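Local coordinates for GGDEF family protein (Caulobacter vibrioides, PDB 3U2A), which is a GGDEF family protein whose modelled part folds as a PAS domain, a compact module built on an antiparallel sheet, here in a two-chain assembly, at residues A[24-30]-A[108-114]; A[34-38]-A[50-56]; A[43-47]-A[90-94]. All coordinates share one frame; numbering follows the deposited sequence.

Contact 1 (A[24-30]-A[108-114]); sequences VALWIWE and RAAGVVA
Trp-27 lies across the backbone of Gly-111 where strands 25-30 and 109-113, two central neighbours of the antiparallel PAS sheet, run side by side at 164°. Its CG stands between the backbone N and the carbonyl carbon (chi1 58°), and this torsion folds the indole over the partner strand. The Gly-111 CA makes a CH-pi contact with one face, 3.9 Å from the centroid of the Trp-27 five-membered ring; with no side chain at Gly-111, the indole can rest directly on the main chain. The far rim reaches Ala-109, Trp-27 CZ3 lying 3.8 Å from Ala-109 CB. On the same face of the sheet Ala-25 CB meets Val-113 CG1 at 3.6 Å, and Trp-98 of the next strand meets the Trp-27 ring.

Regular backbone bonding sets this register: Ala-25 with Val-113, Trp-27 with Gly-111 and Trp-29 with Ala-109 are hydrogen-bonded pairs, each bonded in both directions. The intervening pairs send Leu-26, Ile-28, Ala-110 and Val-112 to the other face, where Leu-26 CD2 meets Val-112 CG2 and Ile-28 CG1 packs on Ala-110 CB (3.9 Å). Trp-10, Ala-14, Ala-21 and Ala-22 of the second subunit cover that face. At the strand end a water links Glu-30 OE2 to Arg-108 NE; the same carboxylate is salt-bridged to Arg-37, and Arg-108 NH2 to Glu-17 of the second subunit. In the plane of the Trp-27 ring, NE1 gives a weak, bent hydrogen bond to Val-112 O, 3.0 Å long.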
loop_
_atom_site.group_PDB
_atom_site.type_symbol
_atom_site.label_atom_id
_atom_site.label_comp_id
_atom_site.label_asym_id
_atom_site.label_seq_id
_atom_site.Cartn_x
_atom_site.Cartn_y
_atom_site.Cartn_z
ATOM N N VAL A 24 -4.185 -1.988 -4.478
ATOM C CA VAL A 24 -2.763 -1.635 -4.465
ATOM C C VAL A 24 -1.926 -2.923 -4.622
ATOM O O VAL A 24 -2.394 -4.017 -4.261
ATOM C CB VAL A 24 -2.442 -0.892 -3.116
ATOM C CG1 VAL A 24 -0.970 -1.014 -2.684
ATOM C CG2 VAL A 24 -2.884 0.566 -3.186
ATOM N N ALA A 25 -0.697 -2.799 -5.119
ATOM C CA ALA A 25 0.234 -3.925 -5.119
ATOM C C ALA A 25 1.579 -3.507 -4.518
ATOM O O ALA A 25 1.915 -2.315 -4.465
ATOM C CB ALA A 25 0.422 -4.505 -6.524
ATOM N N LEU A 26 2.329 -4.488 -4.035
ATOM C CA LEU A 26 3.673 -4.239 -3.545
ATOM C C LEU A 26 4.665 -4.741 -4.588
ATOM O O LEU A 26 4.381 -5.687 -5.312
ATOM C CB LEU A 26 3.879 -4.951 -2.211
ATOM C CG LEU A 26 2.876 -4.638 -1.086
ATOM C CD1 LEU A 26 3.168 -5.466 0.165
ATOM C CD2 LEU A 26 2.874 -3.135 -0.760
ATOM N N TRP A 27 5.821 -4.098 -4.666
ATOM C CA TRP A 27 6.848 -4.487 -5.629
ATOM C C TRP A 27 8.227 -4.448 -4.991
ATOM O O TRP A 27 8.491 -3.643 -4.071
ATOM C CB TRP A 27 6.803 -3.606 -6.894
ATOM C CG TRP A 27 6.983 -2.111 -6.638
ATOM C CD1 TRP A 27 6.002 -1.205 -6.374
ATOM C CD2 TRP A 27 8.218 -1.380 -6.637
ATOM N NE1 TRP A 27 6.549 0.052 -6.196
ATOM C CE2 TRP A 27 7.903 -0.024 -6.365
ATOM C CE3 TRP A 27 9.559 -1.733 -6.846
ATOM C CZ2 TRP A 27 8.883 0.979 -6.284
ATOM C CZ3 TRP A 27 10.539 -0.733 -6.772
ATOM C CH2 TRP A 27 10.196 0.606 -6.488
ATOM N N ILE A 28 9.082 -5.355 -5.465
ATOM C CA ILE A 28 10.510 -5.337 -5.171
ATOM C C ILE A 28 11.261 -5.482 -6.493
ATOM O O ILE A 28 10.941 -6.357 -7.299
ATOM C CB ILE A 28 10.924 -6.453 -4.181
ATOM C CG1 ILE A 28 10.261 -6.228 -2.814
ATOM C CG2 ILE A 28 12.450 -6.489 -4.011
ATOM C CD1 ILE A 28 10.383 -7.387 -1.856
ATOM N N TRP A 29 12.251 -4.614 -6.697
ATOM C CA TRP A 29 13.061 -4.616 -7.916
ATOM C C TRP A 29 14.509 -4.951 -7.570
ATOM O O TRP A 29 15.140 -4.296 -6.723
ATOM C CB TRP A 29 12.918 -3.270 -8.663
ATOM C CG TRP A 29 13.978 -3.011 -9.720
ATOM C CD1 TRP A 29 14.794 -1.909 -9.820
ATOM C CD2 TRP A 29 14.323 -3.864 -10.818
ATOM N NE1 TRP A 29 15.632 -2.036 -10.906
ATOM C CE2 TRP A 29 15.360 -3.225 -11.535
ATOM C CE3 TRP A 29 13.859 -5.110 -11.264
ATOM C CZ2 TRP A 29 15.942 -3.796 -12.673
ATOM C CZ3 TRP A 29 14.435 -5.673 -12.394
ATOM C CH2 TRP A 29 15.469 -5.016 -13.085
ATOM N N GLU A 30 15.019 -6.009 -8.188
ATOM C CA GLU A 30 16.384 -6.470 -7.915
ATOM C C GLU A 30 17.192 -6.459 -9.207
ATOM O O GLU A 30 17.170 -7.450 -9.957
ATOM C CB GLU A 30 16.371 -7.899 -7.360
ATOM C CG GLU A 30 15.661 -8.092 -6.031
ATOM C CD GLU A 30 15.483 -9.573 -5.678
ATOM O OE1 GLU A 30 16.004 -10.452 -6.414
ATOM O OE2 GLU A 30 14.808 -9.858 -4.670
ATOM N N ARG A 108 18.848 -2.707 -4.363
ATOM C CA ARG A 108 17.447 -3.148 -4.503
ATOM C C ARG A 108 16.513 -1.990 -4.170
ATOM O O ARG A 108 16.843 -1.135 -3.331
ATOM C CB ARG A 108 17.141 -4.286 -3.518
ATOM C CG ARG A 108 18.011 -5.514 -3.648
ATOM C CD ARG A 108 18.201 -6.182 -2.295
ATOM N NE ARG A 108 16.941 -6.682 -1.764
ATOM C CZ ARG A 108 16.439 -6.396 -0.567
ATOM N NH1 ARG A 108 17.082 -5.601 0.290
ATOM N NH2 ARG A 108 15.277 -6.930 -0.226
ATOM N N ALA A 109 15.334 -1.986 -4.796
ATOM C CA ALA A 109 14.281 -1.014 -4.485
ATOM C C ALA A 109 12.979 -1.746 -4.177
ATOM O O ALA A 109 12.777 -2.878 -4.607
ATOM C CB ALA A 109 14.086 -0.042 -5.655
ATOM N N ALA A 110 12.106 -1.103 -3.422
ATOM C CA ALA A 110 10.803 -1.690 -3.101
ATOM C C ALA A 110 9.778 -0.587 -2.902
ATOM O O ALA A 110 10.140 0.559 -2.660
ATOM C CB ALA A 110 10.916 -2.553 -1.834
ATOM N N GLY A 111 8.495 -0.928 -2.965
ATOM C CA GLY A 111 7.477 0.062 -2.701
ATOM C C GLY A 111 6.084 -0.403 -3.029
ATOM O O GLY A 111 5.800 -1.612 -3.048
ATOM N N VAL A 112 5.225 0.583 -3.269
ATOM C CA VAL A 112 3.818 0.354 -3.599
ATOM C C VAL A 112 3.499 0.841 -5.010
ATOM O O VAL A 112 4.166 1.744 -5.546
ATOM C CB VAL A 112 2.873 1.037 -2.556
ATOM C CG1 VAL A 112 1.413 1.034 -3.018
ATOM C CG2 VAL A 112 2.976 0.328 -1.223
ATOM N N VAL A 113 2.494 0.231 -5.620
ATOM C CA VAL A 113 1.949 0.737 -6.863
ATOM C C VAL A 113 0.439 0.846 -6.677
ATOM O O VAL A 113 -0.214 -0.056 -6.118
ATOM C CB VAL A 113 2.376 -0.094 -8.108
ATOM C CG1 VAL A 113 2.087 -1.575 -7.916
ATOM C CG2 VAL A 113 1.698 0.425 -9.356
ATOM N N ALA A 114 -0.094 1.983 -7.098
ATOM C CA ALA A 114 -1.477 2.331 -6.819
ATOM C C ALA A 114 -2.128 2.939 -8.041
ATOM O O ALA A 114 -1.448 3.550 -8.856
ATOM C CB ALA A 114 -1.534 3.301 -5.659
HETATM O O HOH W 1 15.330 -8.838 -2.282
#

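Contact 2 (A[34-38]-A[50-56]); sequences DRLRL and LAPECSS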
loop_
_atom_site.group_PDB
_atom_site.type_symbol
_atom_site.label_atom_id
_atom_site.label_comp_id
_atom_site.label_asym_id
_atom_site.label_seq_id
_atom_site.Cartn_x
_atom_site.Cartn_y
_atom_site.Cartn_z
ATOM N N ASP A 34 17.805 -9.200 -12.266
ATOM C CA ASP A 34 16.819 -8.776 -13.279
ATOM C C ASP A 34 15.398 -9.274 -12.962
ATOM O O ASP A 34 14.659 -9.708 -13.860
ATOM C CB ASP A 34 17.252 -9.209 -14.691
ATOM C CG ASP A 34 16.509 -8.455 -15.778
ATOM O OD1 ASP A 34 16.328 -7.233 -15.639
ATOM O OD2 ASP A 34 16.090 -9.079 -16.775
ATOM N N ARG A 35 15.045 -9.220 -11.679
ATOM C CA ARG A 35 13.762 -9.715 -11.192
ATOM C C ARG A 35 12.943 -8.591 -10.565
ATOM O O ARG A 35 13.379 -7.973 -9.579
ATOM C CB ARG A 35 13.963 -10.828 -10.149
ATOM C CG ARG A 35 14.536 -12.134 -10.689
ATOM C CD ARG A 35 14.582 -13.201 -9.589
ATOM N NE ARG A 35 15.117 -14.476 -10.065
ATOM C CZ ARG A 35 16.210 -15.053 -9.578
ATOM N NH1 ARG A 35 16.877 -14.477 -8.590
ATOM N NH2 ARG A 35 16.631 -16.210 -10.072
ATOM N N LEU A 36 11.766 -8.329 -11.140
ATOM C CA LEU A 36 10.769 -7.455 -10.528
ATOM C C LEU A 36 9.684 -8.373 -9.959
ATOM O O LEU A 36 9.081 -9.167 -10.687
ATOM C CB LEU A 36 10.160 -6.484 -11.558
ATOM C CG LEU A 36 9.002 -5.628 -11.012
ATOM C CD1 LEU A 36 9.534 -4.509 -10.119
ATOM C CD2 LEU A 36 8.159 -5.074 -12.136
ATOM N N ARG A 37 9.441 -8.282 -8.660
ATOM C CA ARG A 37 8.393 -9.086 -8.030
ATOM C C ARG A 37 7.191 -8.241 -7.638
ATOM O O ARG A 37 7.348 -7.112 -7.162
ATOM C CB ARG A 37 8.953 -9.818 -6.802
ATOM C CG ARG A 37 9.954 -10.927 -7.147
ATOM C CD ARG A 37 11.079 -11.005 -6.116
ATOM N NE ARG A 37 10.614 -11.430 -4.812
ATOM C CZ ARG A 37 11.177 -11.094 -3.653
ATOM N NH1 ARG A 37 12.241 -10.289 -3.598
ATOM N NH2 ARG A 37 10.657 -11.551 -2.533
ATOM N N LEU A 38 5.994 -8.799 -7.841
ATOM C CA LEU A 38 4.737 -8.150 -7.460
ATOM C C LEU A 38 3.884 -9.016 -6.534
ATOM O O LEU A 38 3.864 -10.248 -6.658
ATOM C CB LEU A 38 3.924 -7.793 -8.705
ATOM C CG LEU A 38 4.451 -6.649 -9.557
ATOM C CD1 LEU A 38 3.883 -6.764 -10.972
ATOM C CD2 LEU A 38 4.081 -5.307 -8.933
ATOM N N LEU A 50 2.749 -9.405 -15.564
ATOM C CA LEU A 50 4.060 -9.323 -14.918
ATOM C C LEU A 50 4.157 -10.139 -13.640
ATOM O O LEU A 50 5.253 -10.497 -13.215
ATOM C CB LEU A 50 4.395 -7.868 -14.575
ATOM C CG LEU A 50 4.355 -6.826 -15.701
ATOM C CD1 LEU A 50 4.760 -5.463 -15.159
ATOM C CD2 LEU A 50 5.230 -7.240 -16.862
ATOM N N ALA A 51 3.016 -10.384 -13.008
ATOM C CA ALA A 51 2.981 -11.042 -11.700
ATOM C C ALA A 51 3.067 -12.560 -11.849
ATOM O O ALA A 51 2.527 -13.110 -12.810
ATOM C CB ALA A 51 1.718 -10.657 -10.966
ATOM N N PRO A 52 3.705 -13.254 -10.888
ATOM C CA PRO A 52 4.313 -12.793 -9.629
ATOM C C PRO A 52 5.732 -12.216 -9.777
ATOM O O PRO A 52 6.233 -11.550 -8.858
ATOM C CB PRO A 52 4.351 -14.075 -8.796
ATOM C CG PRO A 52 4.554 -15.139 -9.803
ATOM C CD PRO A 52 3.729 -14.726 -10.986
ATOM N N GLU A 53 6.372 -12.485 -10.915
ATOM C CA GLU A 53 7.744 -12.044 -11.167
ATOM C C GLU A 53 7.978 -11.895 -12.652
ATOM O O GLU A 53 7.448 -12.675 -13.438
ATOM C CB GLU A 53 8.717 -13.079 -10.620
ATOM C CG GLU A 53 10.167 -12.673 -10.626
ATOM C CD GLU A 53 11.018 -13.743 -10.003
ATOM O OE1 GLU A 53 11.586 -13.490 -8.925
ATOM O OE2 GLU A 53 11.085 -14.846 -10.576
ATOM N N CYS A 54 8.761 -10.887 -13.030
ATOM C CA CYS A 54 9.109 -10.654 -14.433
ATOM C C CYS A 54 10.496 -10.053 -14.574
ATOM O O CYS A 54 11.100 -9.627 -13.590
ATOM C CB CYS A 54 8.080 -9.748 -15.118
ATOM S SG CYS A 54 8.105 -8.040 -14.565
ATOM N N SER A 55 10.986 -10.023 -15.813
ATOM C CA SER A 55 12.224 -9.340 -16.153
ATOM C C SER A 55 11.988 -7.850 -16.362
ATOM O O SER A 55 10.848 -7.395 -16.552
ATOM C CB SER A 55 12.789 -9.928 -17.450
ATOM O OG SER A 55 11.897 -9.692 -18.530
ATOM N N SER A 56 13.072 -7.085 -16.369
ATOM C CA SER A 56 12.960 -5.669 -16.717
ATOM C C SER A 56 12.440 -5.471 -18.155
ATOM O O SER A 56 11.673 -4.539 -18.421
ATOM C CB SER A 56 14.287 -4.940 -16.492
ATOM O OG SER A 56 15.327 -5.483 -17.288
HETATM O O HOH W 2 15.269 -8.134 -19.142
HETATM O O HOH W 3 6.197 -9.196 -11.137
#
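With chi1 at -163°, Asp-34 carries its carboxylate away from its own backbone N and over to Ser-56, whose OG is turned between the backbone N and the carbonyl carbon (chi1 60°) to meet it. The resulting bond is short: Ser-56 OG donates to Asp-34 OD1 at 2.6 Å, using the syn lone pair of that oxygen. Ser-56 N adds a weak bond to the same OD1 at 3.3 Å, and a water joins Asp-34 OD2 to Ser-56 OG, so two protein donors and a solvent bridge limit rotation of the carboxylate. Ser-55 CB lies beside OD2, while Ser-55 is the N-cap residue of helix 56-62, its OG accepting from Ala-58 N.

Further along, Glu-53 reaches back over strand 35-40 with an extended chain. Its OE1 lies 3.5 Å from Arg-37 CG, against the aliphatic part of that side chain. A long salt bridge of 3.8 Å from Arg-35 NE to Glu-53 OE1 is doubtful, since Arg-35 has two conformers. The Arg-37 guanidinium is engaged instead by Glu-30 and by Ile-9 O of the second subunit.

On the opposite face, Leu-36 CD2 touches Cys-54 SG at 3.8 Å, with Phe-59 against Leu-36; next to the last backbone bond, Leu-38 CD1 touches Leu-50 CB, also at 3.8 Å. Leu-36 and Cys-54 exchange two backbone hydrogen bonds, and Leu-38 N bonds the O of Pro-52, a residue preceded by a cis peptide bond. A water spans Leu-36 O and Leu-50 O. Asp-34 and Arg-35 together face Glu-30 as a G1 beta bulge. Strand 53-54 is, within this chain, a short edge strand of the antiparallel PAS sheet, paired with 35-40 and leading straight into a capped helix.

Contact 3 (A[43-47]-A[90-94]); sequences RALGL and VRGGE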
loop_
_atom_site.group_PDB
_atom_site.type_symbol
_atom_site.label_atom_id
_atom_site.label_comp_id
_atom_site.label_asym_id
_atom_site.label_seq_id
_atom_site.Cartn_x
_atom_site.Cartn_y
_atom_site.Cartn_z
ATOM N N ARG A 43 -3.364 -7.844 -11.016
ATOM C CA ARG A 43 -4.343 -8.038 -12.091
ATOM C C ARG A 43 -5.270 -6.830 -12.269
ATOM O O ARG A 43 -5.449 -6.336 -13.394
ATOM C CB ARG A 43 -5.148 -9.335 -11.887
ATOM C CG ARG A 43 -6.150 -9.605 -13.005
ATOM C CD ARG A 43 -6.540 -11.078 -13.109
ATOM N NE ARG A 43 -7.670 -11.286 -14.023
ATOM C CZ ARG A 43 -7.609 -11.205 -15.355
ATOM N NH1 ARG A 43 -6.471 -10.905 -15.973
ATOM N NH2 ARG A 43 -8.700 -11.417 -16.081
ATOM N N ALA A 44 -5.839 -6.354 -11.155
ATOM C CA ALA A 44 -6.716 -5.185 -11.152
ATOM C C ALA A 44 -6.055 -3.937 -11.730
ATOM O O ALA A 44 -6.730 -3.089 -12.329
ATOM C CB ALA A 44 -7.228 -4.905 -9.746
ATOM N N LEU A 45 -4.739 -3.831 -11.555
ATOM C CA LEU A 45 -4.000 -2.652 -11.979
ATOM C C LEU A 45 -3.477 -2.722 -13.417
ATOM O O LEU A 45 -2.845 -1.773 -13.896
ATOM C CB LEU A 45 -2.842 -2.386 -11.016
ATOM C CG LEU A 45 -3.237 -1.939 -9.612
ATOM C CD1 LEU A 45 -2.011 -1.849 -8.750
ATOM C CD2 LEU A 45 -3.945 -0.618 -9.661
ATOM N N GLY A 46 -3.725 -3.841 -14.095
ATOM C CA GLY A 46 -3.216 -4.038 -15.451
ATOM C C GLY A 46 -1.862 -4.731 -15.467
ATOM O O GLY A 46 -1.292 -4.996 -16.535
ATOM N N LEU A 47 -1.366 -5.064 -14.275
ATOM C CA LEU A 47 -0.025 -5.629 -14.121
ATOM C C LEU A 47 -0.012 -7.156 -14.065
ATOM O O LEU A 47 1.025 -7.775 -13.821
ATOM C CB LEU A 47 0.666 -5.025 -12.887
ATOM C CG LEU A 47 0.774 -3.496 -12.886
ATOM C CD1 LEU A 47 1.245 -2.982 -11.526
ATOM C CD2 LEU A 47 1.680 -2.975 -14.030
ATOM N N VAL A 90 0.020 1.283 -18.488
ATOM C CA VAL A 90 0.364 0.012 -19.126
ATOM C C VAL A 90 -0.707 -0.321 -20.153
ATOM O O VAL A 90 -1.760 0.326 -20.179
ATOM C CB VAL A 90 0.519 -1.158 -18.109
ATOM C CG1 VAL A 90 1.766 -0.955 -17.248
ATOM C CG2 VAL A 90 -0.742 -1.302 -17.241
ATOM N N ARG A 91 -0.441 -1.319 -20.997
ATOM C CA ARG A 91 -1.422 -1.792 -21.986
ATOM C C ARG A 91 -2.755 -2.056 -21.297
ATOM O O ARG A 91 -2.796 -2.687 -20.238
ATOM C CB ARG A 91 -0.938 -3.071 -22.686
ATOM C CG ARG A 91 0.539 -3.098 -23.116
ATOM C CD ARG A 91 0.915 -1.990 -24.096
ATOM N NE ARG A 91 2.337 -2.026 -24.450
ATOM C CZ ARG A 91 2.809 -2.272 -25.668
ATOM N NH1 ARG A 91 1.981 -2.493 -26.682
ATOM N NH2 ARG A 91 4.113 -2.287 -25.882
ATOM N N GLY A 92 -3.840 -1.559 -21.884
ATOM C CA GLY A 92 -5.150 -1.585 -21.234
ATOM C C GLY A 92 -5.569 -0.169 -20.881
ATOM O O GLY A 92 -6.758 0.161 -20.885
ATOM N N GLY A 93 -4.581 0.666 -20.562
ATOM C CA GLY A 93 -4.793 2.101 -20.409
ATOM C C GLY A 93 -4.692 2.719 -19.022
ATOM O O GLY A 93 -4.627 3.946 -18.916
ATOM N N GLU A 94 -4.678 1.918 -17.956
ATOM C CA GLU A 94 -4.731 2.535 -16.615
ATOM C C GLU A 94 -3.398 3.069 -16.076
ATOM O O GLU A 94 -2.367 2.417 -16.198
ATOM C CB GLU A 94 -5.460 1.663 -15.587
ATOM C CG GLU A 94 -4.929 0.253 -15.386
ATOM C CD GLU A 94 -5.910 -0.623 -14.602
ATOM O OE1 GLU A 94 -6.205 -0.302 -13.424
ATOM O OE2 GLU A 94 -6.385 -1.637 -15.167
HETATM O O HOH W 4 -7.253 -4.934 -15.412
HETATM O O HOH W 5 -2.151 -4.812 -18.986
#
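Glu-94 meets Ala-44 and Leu-45 with almost its entire side chain. From CB, which leads toward the 43-47 segment, chi1 of 56° sets CG between the backbone N and the carbonyl carbon, and the extended chain then continues into the turn. CG comes 3.3 Å from Leu-45 O, and the next atom, Glu-94 CD, lies equally close to that oxygen. At the tip Glu-94 OE1 is 3.0 Å from Ala-44 O, and Glu-94 OE2 is 3.2 Å from the same carbonyl oxygen. All three are acceptors, so these short separations are no hydrogen bonds; such crowding of oxygens might raise the pKa of the carboxylate. A water donating to Arg-43 O also donates weakly to Glu-94 OE2.

Beside the glutamate, the absence of a side chain at Gly-46 leaves room for Val-90 CG2, which lies 3.8 Å from Gly-46 O. The Gly-46 phi of 92° also suits glycine. The apolar part is small: Leu-47 CD2 touches Val-90 CG1 at 3.8 Å, the two side chains crossing at about a right angle. A second water donates to Gly-46 O (2.6 Å) and to Arg-91 O, bridging the main chains in the absence of any direct hydrogen bond between the segments.

Each partner is tied within itself, Gly-46 N bonding Arg-43 O and Gly-93 N bonding Val-90 O. Leu-62 of helix 56-62 packs on Val-90. The contact is therefore turn-to-turn packing with bridging waters, joining the loop after strand 35-40 to the connection between strands 83-86 and 98-102 of the PAS fold.

From the N terminus, segment 24-30 opens the outermost loop, which contact 1 closes 78 residues later by setting the last strand beside the first. Both other contacts lie within that loop. Contact 2 closes a short one, bringing 50-56 back to 34-38, but 43-47 falls between these segments and pairs with the later 90-94, so contacts 2 and 3 cross along the chain. Contacts 1 and 2 share the sheet through neighbouring strands 25-30 and 35-40, joined by an Ile-28 to Arg-37 backbone contact. Contact 3 meets both through leucines: Leu-45 reaches Val-113 and Leu-47 reaches Leu-38, tying the loops to the sheet.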